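Side-chain contacts in endo-1,4-beta-xylanase (Uncultured bacterium, PDB 7AX7), which uses cobalt(II) in its CE4 domain to cleave acetyl groups from acetylated xylan, as one part of a multidomain xylanase: residues A[23-27]-A[28-32]; A[99-103]-A[104-108]; A[135-138]-A[139-143]; A[162-165]-A[166-170]. All coordinates share one frame; numbering follows the deposited sequence.

Contact 1 (A[23-27]-A[28-32])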
loop_
_atom_site.group_PDB
_atom_site.type_symbol
_atom_site.label_atom_id
_atom_site.label_comp_id
_atom_site.label_asym_id
_atom_site.label_seq_id
_atom_site.Cartn_x
_atom_site.Cartn_y
_atom_site.Cartn_z
ATOM N N ASP A 23 -8.626 -12.300 4.464
ATOM C CA ASP A 23 -8.911 -13.731 4.469
ATOM C C ASP A 23 -7.931 -14.476 3.581
ATOM O O ASP A 23 -7.409 -15.530 3.962
ATOM C CB ASP A 23 -10.343 -13.990 3.999
ATOM C CG ASP A 23 -11.390 -13.553 5.011
ATOM O OD1 ASP A 23 -11.034 -13.280 6.180
ATOM O OD2 ASP A 23 -12.574 -13.480 4.622
ATOM N N ILE A 24 -7.652 -13.924 2.397
ATOM C CA ILE A 24 -6.759 -14.580 1.447
ATOM C C ILE A 24 -5.310 -14.495 1.926
ATOM O O ILE A 24 -4.569 -15.487 1.902
ATOM C CB ILE A 24 -6.940 -13.961 0.050
ATOM C CG1 ILE A 24 -8.323 -14.315 -0.510
ATOM C CG2 ILE A 24 -5.804 -14.376 -0.890
ATOM C CD1 ILE A 24 -8.780 -13.380 -1.645
ATOM N N LEU A 25 -4.877 -13.308 2.353
ATOM C CA LEU A 25 -3.528 -13.174 2.891
ATOM C C LEU A 25 -3.306 -14.133 4.052
ATOM O O LEU A 25 -2.256 -14.777 4.141
ATOM C CB LEU A 25 -3.270 -11.730 3.326
ATOM C CG LEU A 25 -3.324 -10.631 2.250
ATOM C CD1 LEU A 25 -3.085 -9.276 2.892
ATOM C CD2 LEU A 25 -2.304 -10.885 1.127
ATOM N N GLU A 26 -4.288 -14.256 4.944
ATOM C CA GLU A 26 -4.140 -15.176 6.070
ATOM C C GLU A 26 -4.038 -16.617 5.589
ATOM O O GLU A 26 -3.222 -17.395 6.101
ATOM C CB GLU A 26 -5.314 -15.020 7.038
ATOM C CG GLU A 26 -5.260 -15.932 8.262
ATOM C CD GLU A 26 -6.430 -15.688 9.216
ATOM O OE1 GLU A 26 -7.505 -15.259 8.741
ATOM O OE2 GLU A 26 -6.274 -15.920 10.437
ATOM N N ARG A 27 -4.863 -16.988 4.606
ATOM C CA ARG A 27 -4.862 -18.357 4.099
ATOM C C ARG A 27 -3.478 -18.754 3.604
ATOM O O ARG A 27 -3.018 -19.871 3.857
ATOM C CB ARG A 27 -5.911 -18.486 2.987
ATOM C CG ARG A 27 -6.094 -19.866 2.355
ATOM C CD ARG A 27 -6.931 -19.750 1.061
ATOM N NE ARG A 27 -8.107 -18.900 1.259
ATOM C CZ ARG A 27 -8.742 -18.230 0.299
ATOM N NH1 ARG A 27 -8.334 -18.283 -0.968
ATOM N NH2 ARG A 27 -9.794 -17.494 0.616
ATOM N N TYR A 28 -2.795 -17.847 2.897
ATOM C CA TYR A 28 -1.472 -18.101 2.335
ATOM C C TYR A 28 -0.322 -17.692 3.258
ATOM O O TYR A 28 0.844 -17.836 2.871
ATOM C CB TYR A 28 -1.334 -17.379 0.983
ATOM C CG TYR A 28 -2.105 -18.052 -0.136
ATOM C CD1 TYR A 28 -1.564 -19.139 -0.830
ATOM C CD2 TYR A 28 -3.379 -17.620 -0.481
ATOM C CE1 TYR A 28 -2.278 -19.765 -1.854
ATOM C CE2 TYR A 28 -4.099 -18.237 -1.497
ATOM C CZ TYR A 28 -3.550 -19.304 -2.174
ATOM O OH TYR A 28 -4.280 -19.901 -3.181
ATOM N N GLY A 29 -0.609 -17.187 4.455
ATOM C CA GLY A 29 0.469 -16.791 5.354
ATOM C C GLY A 29 1.311 -15.653 4.817
ATOM O O GLY A 29 2.537 -15.648 4.991
ATOM N N VAL A 30 0.675 -14.679 4.178
ATOM C CA VAL A 30 1.354 -13.600 3.473
ATOM C C VAL A 30 1.017 -12.277 4.146
ATOM O O VAL A 30 -0.128 -12.046 4.549
ATOM C CB VAL A 30 0.948 -13.582 1.983
ATOM C CG1 VAL A 30 1.409 -12.311 1.315
ATOM C CG2 VAL A 30 1.519 -14.815 1.269
ATOM N N LYS A 31 2.013 -11.412 4.272
ATOM C CA LYS A 31 1.803 -10.063 4.776
ATOM C C LYS A 31 1.789 -9.070 3.615
ATOM O O LYS A 31 2.368 -9.319 2.555
ATOM C CB LYS A 31 2.888 -9.688 5.788
ATOM C CG LYS A 31 2.772 -10.450 7.107
ATOM C CD LYS A 31 3.964 -10.194 8.022
ATOM C CE LYS A 31 5.253 -10.776 7.452
ATOM N NZ LYS A 31 6.373 -10.520 8.394
ATOM N N ALA A 32 1.103 -7.948 3.820
ATOM C CA ALA A 32 1.006 -6.890 2.822
ATOM C C ALA A 32 1.048 -5.549 3.537
ATOM O O ALA A 32 1.069 -5.479 4.769
ATOM C CB ALA A 32 -0.270 -7.020 1.981
#
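Leu25 meets the chain that leaves its helix through both branches: CD1 lies 3.7 Å from Ala32 CB, and CD2 lies 4.0 Å from Val30 CG1. The Leu25 and Val30 side chains cross at about a right angle, and the two methyls of the leucine pack against the chain leaving the helix. With CG opposite its own carbonyl carbon (chi1 -74°), the Tyr28 ring runs beside Ile24 and points the same way, Tyr28 CD2 4.1 Å from Ile24 CG2; its edge also comes up to Ile24 O. Farther along the same ring edge, Arg27 CD comes 4.1 Å from Tyr28 CE2, the guanidinium plane turned 51° from the ring. An alanine in place of Tyr28 would probably leave Ile24 CG2 and the aliphatic part of Arg27 without the ring that lies against them, and take away one of the groups packed on Ile169 of helix 159-174.

The backbone fixes these positions. Tyr28 N bonds Ile24 O at 3.1 Å, the last regular turn. Val30 N then reaches back to Leu25 O at 2.9 Å, almost straight at 177°, and Gly29 N bonds Glu26 O from above the carbonyl plane. Further out, Glu26 and Asp23 both form salt bridges with Arg51. Gly29, at positive phi, together with the bonds from Gly29 N and Val30 N, makes a Schellman motif, closing helix 16-28 and sending the chain toward strand 33-36.

Contact 2 (A[99-103]-A[104-108]); sequences FRPPY and IAVNN. With ACT (acetate ion), chain C.
Ile104 touches the preceding turn with its CB and CD1, though the side chain leads away from it overall, and it can be followed outward atom by atom. CB sits against the backbone of Tyr103, 3.1 Å from Tyr103 O. With chi1 at -44°, CG1 lies opposite the residue's own carbonyl carbon and stays near Tyr103 C. Ile104 CG1 is also 3.8 Å from CH3 of a bound acetate. CD1, at the tip, is 3.9 Å from the same acetate CH3, lies near Pro101 O and also meets Arg100 CG at 4.1 Å. Beyond these atoms the isoleucine touches Leu151 and Gln120.

The backbone beneath is held by two bonds. Ile104 N donates to Pro101 O at 2.9 Å, and Ala105 N to Pro102 O at 3.1 Å, each donor standing above its carbonyl plane. A water ties the turn again, donating to both Pro102 O and Ala105 O, so Pro102 O accepts twice. Pro101 CG and Val106 CG1 approach so closely that the exact fit there is doubtful.

Tyr103 N donates to acetate OXT at 2.7 Å, nearly straight at 165°. The acetate probably came from the crystallisation liquor. Arg100 is fixed by Asp11, Thr9 and Gln120, while its backbone O accepts from the cobalt ligand His62, and the Tyr103 ring meets His66, another ligand, edge-to-face. The side chain of Pro102 comes about 5 Å from the cobalt ion, placing this Arg-Pro-Pro-Tyr loop in the wall of the metal-dependent active site of a NodB-type polysaccharide deacetylase.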
loop_
_atom_site.group_PDB
_atom_site.type_symbol
_atom_site.label_atom_id
_atom_site.label_comp_id
_atom_site.label_asym_id
_atom_site.label_seq_id
_atom_site.Cartn_x
_atom_site.Cartn_y
_atom_site.Cartn_z
ATOM N N PHE A 99 4.307 6.933 2.801
ATOM C CA PHE A 99 3.231 7.680 2.174
ATOM C C PHE A 99 3.137 7.291 0.705
ATOM O O PHE A 99 4.158 7.155 0.023
ATOM C CB PHE A 99 3.477 9.196 2.303
ATOM C CG PHE A 99 2.618 10.042 1.407
ATOM C CD1 PHE A 99 1.257 10.178 1.649
ATOM C CD2 PHE A 99 3.181 10.746 0.341
ATOM C CE1 PHE A 99 0.466 10.989 0.841
ATOM C CE2 PHE A 99 2.397 11.555 -0.477
ATOM C CZ PHE A 99 1.033 11.675 -0.226
ATOM N N ARG A 100 1.913 7.108 0.219
ATOM C CA ARG A 100 1.698 6.964 -1.216
ATOM C C ARG A 100 0.750 8.055 -1.694
ATOM O O ARG A 100 -0.373 8.165 -1.176
ATOM C CB ARG A 100 1.153 5.584 -1.571
ATOM C CG ARG A 100 0.893 5.413 -3.057
ATOM C CD ARG A 100 0.361 4.009 -3.310
ATOM N NE ARG A 100 1.424 3.059 -3.577
ATOM C CZ ARG A 100 1.378 1.771 -3.252
ATOM N NH1 ARG A 100 0.326 1.267 -2.618
ATOM N NH2 ARG A 100 2.395 0.989 -3.552
ATOM N N PRO A 101 1.153 8.880 -2.653
ATOM C CA PRO A 101 0.326 10.022 -3.063
ATOM C C PRO A 101 -0.928 9.577 -3.799
ATOM O O PRO A 101 -0.867 8.715 -4.688
ATOM C CB PRO A 101 1.263 10.818 -3.985
ATOM C CG PRO A 101 2.266 9.835 -4.469
ATOM C CD PRO A 101 2.469 8.878 -3.316
ATOM N N PRO A 102 -2.087 10.148 -3.459
ATOM C CA PRO A 102 -3.309 9.843 -4.217
ATOM C C PRO A 102 -3.119 10.148 -5.695
ATOM O O PRO A 102 -2.570 11.189 -6.067
ATOM C CB PRO A 102 -4.359 10.767 -3.586
ATOM C CG PRO A 102 -3.825 11.055 -2.193
ATOM C CD PRO A 102 -2.331 11.099 -2.361
ATOM N N TYR A 103 -3.580 9.226 -6.539
ATOM C CA TYR A 103 -3.470 9.315 -7.994
ATOM C C TYR A 103 -2.026 9.349 -8.471
ATOM O O TYR A 103 -1.776 9.622 -9.648
ATOM C CB TYR A 103 -4.234 10.536 -8.531
ATOM C CG TYR A 103 -5.617 10.610 -7.926
ATOM C CD1 TYR A 103 -6.620 9.735 -8.334
ATOM C CD2 TYR A 103 -5.905 11.509 -6.906
ATOM C CE1 TYR A 103 -7.878 9.774 -7.760
ATOM C CE2 TYR A 103 -7.169 11.563 -6.331
ATOM C CZ TYR A 103 -8.146 10.688 -6.760
ATOM O OH TYR A 103 -9.398 10.731 -6.192
ATOM N N ILE A 104 -1.069 9.064 -7.589
ATOM C CA ILE A 104 0.342 9.255 -7.890
ATOM C C ILE A 104 0.509 10.645 -8.496
ATOM O O ILE A 104 1.246 10.829 -9.471
ATOM C CB ILE A 104 0.872 8.159 -8.833
ATOM C CG1 ILE A 104 0.360 6.781 -8.408
ATOM C CG2 ILE A 104 2.398 8.174 -8.855
ATOM C CD1 ILE A 104 0.923 6.289 -7.078
ATOM N N ALA A 105 -0.206 11.624 -7.951
ATOM C CA ALA A 105 -0.045 13.020 -8.339
ATOM C C ALA A 105 0.854 13.690 -7.305
ATOM O O ALA A 105 0.470 13.831 -6.137
ATOM C CB ALA A 105 -1.399 13.725 -8.440
ATOM N N VAL A 106 2.048 14.102 -7.735
ATOM C CA VAL A 106 3.046 14.685 -6.846
ATOM C C VAL A 106 3.668 15.900 -7.521
ATOM O O VAL A 106 3.923 15.883 -8.731
ATOM C CB VAL A 106 4.142 13.664 -6.478
ATOM C CG1 VAL A 106 3.520 12.342 -6.061
ATOM C CG2 VAL A 106 5.061 13.462 -7.652
ATOM N N ASN A 107 3.926 16.948 -6.731
ATOM C CA ASN A 107 4.599 18.163 -7.191
ATOM C C ASN A 107 5.627 18.593 -6.139
ATOM O O ASN A 107 5.791 17.948 -5.097
ATOM C CB ASN A 107 3.584 19.286 -7.486
ATOM C CG ASN A 107 2.853 19.765 -6.241
ATOM O OD1 ASN A 107 3.045 19.225 -5.151
ATOM N ND2 ASN A 107 2.011 20.785 -6.396
ATOM N N ASN A 108 6.321 19.706 -6.410
ATOM C CA ASN A 108 7.357 20.177 -5.488
ATOM C C ASN A 108 6.787 20.451 -4.101
ATOM O O ASN A 108 7.416 20.133 -3.087
ATOM C CB ASN A 108 8.028 21.453 -6.020
ATOM C CG ASN A 108 8.828 21.227 -7.285
ATOM O OD1 ASN A 108 9.049 22.165 -8.051
ATOM N ND2 ASN A 108 9.261 19.992 -7.520
HETATM C C ACT C . -4.068 5.695 -5.891
HETATM O O ACT C . -4.366 4.657 -5.237
HETATM O OXT ACT C . -4.570 6.847 -5.808
HETATM C CH3 ACT C . -2.909 5.512 -6.925
HETATM O O HOH W 1 -1.816 13.565 -4.718
#

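Contact 3 (A[135-138]-A[139-143])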
loop_
_atom_site.group_PDB
_atom_site.type_symbol
_atom_site.label_atom_id
_atom_site.label_comp_id
_atom_site.label_asym_id
_atom_site.label_seq_id
_atom_site.Cartn_x
_atom_site.Cartn_y
_atom_site.Cartn_z
ATOM N N GLN A 135 -6.570 -10.301 -16.303
ATOM C CA GLN A 135 -5.639 -9.213 -16.596
ATOM C C GLN A 135 -4.915 -8.771 -15.329
ATOM O O GLN A 135 -3.702 -8.525 -15.347
ATOM C CB GLN A 135 -6.370 -8.026 -17.229
ATOM C CG GLN A 135 -6.758 -8.212 -18.696
ATOM C CD GLN A 135 -7.478 -6.992 -19.264
ATOM O OE1 GLN A 135 -8.563 -6.624 -18.808
ATOM N NE2 GLN A 135 -6.867 -6.355 -20.256
ATOM N N ARG A 136 -5.650 -8.666 -14.219
ATOM C CA ARG A 136 -5.033 -8.285 -12.952
ATOM C C ARG A 136 -3.976 -9.299 -12.535
ATOM O O ARG A 136 -2.860 -8.929 -12.151
ATOM C CB ARG A 136 -6.114 -8.129 -11.875
ATOM C CG ARG A 136 -7.036 -6.951 -12.158
ATOM C CD ARG A 136 -8.258 -6.891 -11.257
ATOM N NE ARG A 136 -9.220 -5.936 -11.807
ATOM C CZ ARG A 136 -9.977 -5.108 -11.091
ATOM N NH1 ARG A 136 -9.898 -5.096 -9.763
ATOM N NH2 ARG A 136 -10.812 -4.279 -11.712
ATOM N N VAL A 137 -4.310 -10.590 -12.620
ATOM C CA VAL A 137 -3.347 -11.645 -12.318
ATOM C C VAL A 137 -2.089 -11.466 -13.158
ATOM O O VAL A 137 -0.971 -11.414 -12.634
ATOM C CB VAL A 137 -3.984 -13.031 -12.549
ATOM C CG1 VAL A 137 -2.923 -14.129 -12.529
ATOM C CG2 VAL A 137 -5.101 -13.312 -11.524
ATOM N N ASN A 138 -2.255 -11.361 -14.482
ATOM C CA ASN A 138 -1.092 -11.335 -15.366
ATOM C C ASN A 138 -0.275 -10.057 -15.185
ATOM O O ASN A 138 0.957 -10.089 -15.251
ATOM C CB ASN A 138 -1.533 -11.507 -16.821
ATOM C CG ASN A 138 -2.114 -12.890 -17.087
ATOM O OD1 ASN A 138 -1.827 -13.840 -16.361
ATOM N ND2 ASN A 138 -2.935 -13.003 -18.118
ATOM N N ASN A 139 -0.938 -8.924 -14.940
ATOM C CA ASN A 139 -0.196 -7.688 -14.709
ATOM C C ASN A 139 0.656 -7.787 -13.446
ATOM O O ASN A 139 1.803 -7.330 -13.425
ATOM C CB ASN A 139 -1.157 -6.497 -14.634
ATOM C CG ASN A 139 -1.791 -6.178 -15.979
ATOM O OD1 ASN A 139 -1.349 -6.678 -17.017
ATOM N ND2 ASN A 139 -2.823 -5.339 -15.968
ATOM N N ALA A 140 0.118 -8.385 -12.383
ATOM C CA ALA A 140 0.890 -8.540 -11.154
ATOM C C ALA A 140 2.067 -9.488 -11.359
ATOM O O ALA A 140 3.190 -9.199 -10.924
ATOM C CB ALA A 140 -0.015 -9.038 -10.022
ATOM N N LEU A 141 1.828 -10.630 -12.013
ATOM C CA LEU A 141 2.904 -11.585 -12.253
ATOM C C LEU A 141 3.974 -11.008 -13.173
ATOM O O LEU A 141 5.164 -11.300 -13.003
ATOM C CB LEU A 141 2.341 -12.881 -12.842
ATOM C CG LEU A 141 1.448 -13.684 -11.891
ATOM C CD1 LEU A 141 0.866 -14.913 -12.579
ATOM C CD2 LEU A 141 2.221 -14.090 -10.663
ATOM N N GLY A 142 3.571 -10.191 -14.151
ATOM C CA GLY A 142 4.529 -9.591 -15.053
ATOM C C GLY A 142 5.295 -8.430 -14.458
ATOM O O GLY A 142 6.346 -8.065 -14.982
ATOM N N ALA A 143 4.782 -7.832 -13.382
ATOM C CA ALA A 143 5.469 -6.722 -12.738
ATOM C C ALA A 143 6.497 -7.186 -11.717
ATOM O O ALA A 143 7.359 -6.400 -11.312
ATOM C CB ALA A 143 4.451 -5.804 -12.063
#
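Val137 and Leu141 stand side by side one turn apart, pointing the same way, with Val137 CG1 3.9 Å from Leu141 CD1. CG of the leucine also rests 3.4 Å from Val137 O, the carbonyl that accepts Leu141 N at 3.0 Å nearly in line with its C=O bond. Val137 and Ala140 form the packed side, with Ala140 CB 3.6 Å from Arg136 O; Leu141 runs beside Val137 at its margin. Bonds from residue i+4 to i join the two segments, the last across them being Gly142 N to Asn138 O at 2.8 Å.

The other side is looser. Gln135 and Asn138 are exposed, and the end of Gln135 leads away from the following turn. Asn139 lies between the two regimes: chi1 of -69° sets CG opposite its own carbonyl carbon and folds the amide back over the preceding turn, with CG 3.1 Å from Gln135 O. That oxygen is taken by Asn139 N at 2.8 Å, while ND2 donates to Ile124 O in the loop after strand 118-123. A leucine in place of Asn139 would probably leave Ile124 O without this donor and the loop less firmly tied to the helix.

Arg136 extends to Thr161, Asn158 and the carbonyl of Thr131. Val137 and Ala140 face helix 159-174, meeting Ala164 and Ile168, so helix 133-143 lies against that neighbour while serving as the crossover of the beta-alpha-beta unit between parallel strands 118-123 and 148-153.

Contact 4 (A[162-165]-A[166-170])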
loop_
_atom_site.group_PDB
_atom_site.type_symbol
_atom_site.label_atom_id
_atom_site.label_comp_id
_atom_site.label_asym_id
_atom_site.label_seq_id
_atom_site.Cartn_x
_atom_site.Cartn_y
_atom_site.Cartn_z
ATOM N N VAL A 162 -9.948 -9.076 -5.409
ATOM C CA VAL A 162 -10.111 -10.204 -4.497
ATOM C C VAL A 162 -10.077 -11.523 -5.263
ATOM O O VAL A 162 -9.407 -12.478 -4.855
ATOM C CB VAL A 162 -11.411 -10.047 -3.688
ATOM C CG1 VAL A 162 -11.646 -11.284 -2.842
ATOM C CG2 VAL A 162 -11.335 -8.784 -2.810
ATOM N N GLN A 163 -10.788 -11.596 -6.393
ATOM C CA GLN A 163 -10.763 -12.815 -7.194
ATOM C C GLN A 163 -9.364 -13.103 -7.724
ATOM O O GLN A 163 -8.948 -14.262 -7.795
ATOM C CB GLN A 163 -11.753 -12.709 -8.358
ATOM C CG GLN A 163 -13.206 -12.738 -7.952
ATOM C CD GLN A 163 -14.134 -12.412 -9.120
ATOM O OE1 GLN A 163 -14.279 -11.246 -9.517
ATOM N NE2 GLN A 163 -14.751 -13.440 -9.682
ATOM N N ALA A 164 -8.624 -12.056 -8.089
ATOM C CA ALA A 164 -7.303 -12.220 -8.689
ATOM C C ALA A 164 -6.241 -12.616 -7.672
ATOM O O ALA A 164 -5.273 -13.287 -8.032
ATOM C CB ALA A 164 -6.887 -10.923 -9.382
ATOM N N LEU A 165 -6.401 -12.220 -6.410
ATOM C CA LEU A 165 -5.296 -12.331 -5.463
ATOM C C LEU A 165 -4.796 -13.765 -5.241
ATOM O O LEU A 165 -3.570 -13.951 -5.133
ATOM C CB LEU A 165 -5.710 -11.675 -4.140
ATOM C CG LEU A 165 -4.605 -11.525 -3.092
ATOM C CD1 LEU A 165 -3.438 -10.699 -3.631
ATOM C CD2 LEU A 165 -5.150 -10.903 -1.820
ATOM N N PRO A 166 -5.640 -14.803 -5.163
ATOM C CA PRO A 166 -5.073 -16.143 -4.932
ATOM C C PRO A 166 -4.109 -16.591 -6.018
ATOM O O PRO A 166 -3.040 -17.119 -5.687
ATOM C CB PRO A 166 -6.320 -17.035 -4.839
ATOM C CG PRO A 166 -7.345 -16.108 -4.222
ATOM C CD PRO A 166 -7.103 -14.803 -4.976
ATOM N N GLN A 167 -4.442 -16.387 -7.300
ATOM C CA GLN A 167 -3.506 -16.738 -8.370
ATOM C C GLN A 167 -2.218 -15.935 -8.264
ATOM O O GLN A 167 -1.132 -16.446 -8.563
ATOM C CB GLN A 167 -4.132 -16.503 -9.748
ATOM C CG GLN A 167 -5.211 -17.495 -10.177
ATOM C CD GLN A 167 -5.930 -17.058 -11.466
ATOM O OE1 GLN A 167 -7.054 -16.553 -11.423
ATOM N NE2 GLN A 167 -5.278 -17.258 -12.610
ATOM N N ILE A 168 -2.325 -14.658 -7.898
ATOM C CA ILE A 168 -1.136 -13.819 -7.794
ATOM C C ILE A 168 -0.184 -14.374 -6.740
ATOM O O ILE A 168 1.015 -14.541 -6.993
ATOM C CB ILE A 168 -1.519 -12.356 -7.496
ATOM C CG1 ILE A 168 -2.270 -11.741 -8.688
ATOM C CG2 ILE A 168 -0.244 -11.526 -7.161
ATOM C CD1 ILE A 168 -2.935 -10.387 -8.379
ATOM N N ILE A 169 -0.701 -14.676 -5.545
ATOM C CA ILE A 169 0.159 -15.167 -4.467
ATOM C C ILE A 169 0.748 -16.521 -4.841
ATOM O O ILE A 169 1.966 -16.737 -4.771
ATOM C CB ILE A 169 -0.621 -15.245 -3.142
ATOM C CG1 ILE A 169 -0.974 -13.840 -2.644
ATOM C CG2 ILE A 169 0.174 -16.036 -2.080
ATOM C CD1 ILE A 169 -1.961 -13.844 -1.523
ATOM N N GLU A 170 -0.116 -17.456 -5.238
ATOM C CA GLU A 170 0.339 -18.785 -5.620
ATOM C C GLU A 170 1.395 -18.706 -6.711
ATOM O O GLU A 170 2.385 -19.450 -6.681
ATOM C CB GLU A 170 -0.849 -19.623 -6.092
ATOM C CG GLU A 170 -0.511 -21.073 -6.393
ATOM C CD GLU A 170 -1.542 -21.730 -7.281
ATOM O OE1 GLU A 170 -2.664 -21.980 -6.802
ATOM O OE2 GLU A 170 -1.230 -21.981 -8.464
HETATM O O HOH W 2 -7.132 -16.047 -8.277
#
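Leu165 and Ile169 meet across a proline kink in helix 159-174, one of the outer helices around the parallel sheet of this NodB-homology fold, in carbohydrate esterase family 4 generally a distorted beta/alpha barrel. Leu165 has its CG trans to the backbone N (chi1 -172°), which directs the branch forward along the chain; CG comes 3.9 Å from Ile169 CD1, and the two side chains cross at a slant. Ile169 turns its longer arm the other way round: at chi1 -68° CG1 stands opposite its own carbonyl carbon, and with chi2 extended CD1 reaches back to the leucine. Ile168 repeats this conformation on another side of the helix, where its CD1 lies 4.1 Å from Ala164 CB and its CG1 passes close to Ala164 O.

Pro166 causes the break. Its ring nitrogen has no hydrogen to give, and CD occupies the space beside Val162 O, 3.3 Å away, where a helical N-H would otherwise point. Regular bonding resumes with Ile168 N to Ala164 O at 3.3 Å and Ile169 N to Leu165 O at 3.0 Å.

Position round the helix divides the side chains: Leu165 and Ile169 face helix 16-28 and strand 4-11, touching Ile24, Tyr28, Phe10 and Leu8, whereas Ala164 and Ile168 face helix 133-143. Gln167 extends past the kink, its NE2 bonded to Gln134. A water fills in for the missing turn bond: it accepts from Gln167 N at 2.9 Å and lies 2.6 Å from Gln163 O, with Gln167 OE1 also in reach at 3.2 Å.

Along the chain the four contacts follow one another in series, all within the NodB homology range. Contacts 1, 3 and 4 lie on, or at the end of, three helices packed beside the parallel sheet. Contact 4, on helix 159-174, lies in the middle: its centre is about 10 Å from those of contacts 1 and 3, and it touches both, through Ile24 and Tyr28 on one flank and Val137 and Ala140 on the other. Contacts 1 and 3 do not meet. Contact 2 stands apart, its centre about 28 Å from that of contact 1 and across the chain's centre. Contacts 1, 4 and 3 thus make one continuous run of packed helices, while the 99-108 loop lies at the cobalt site.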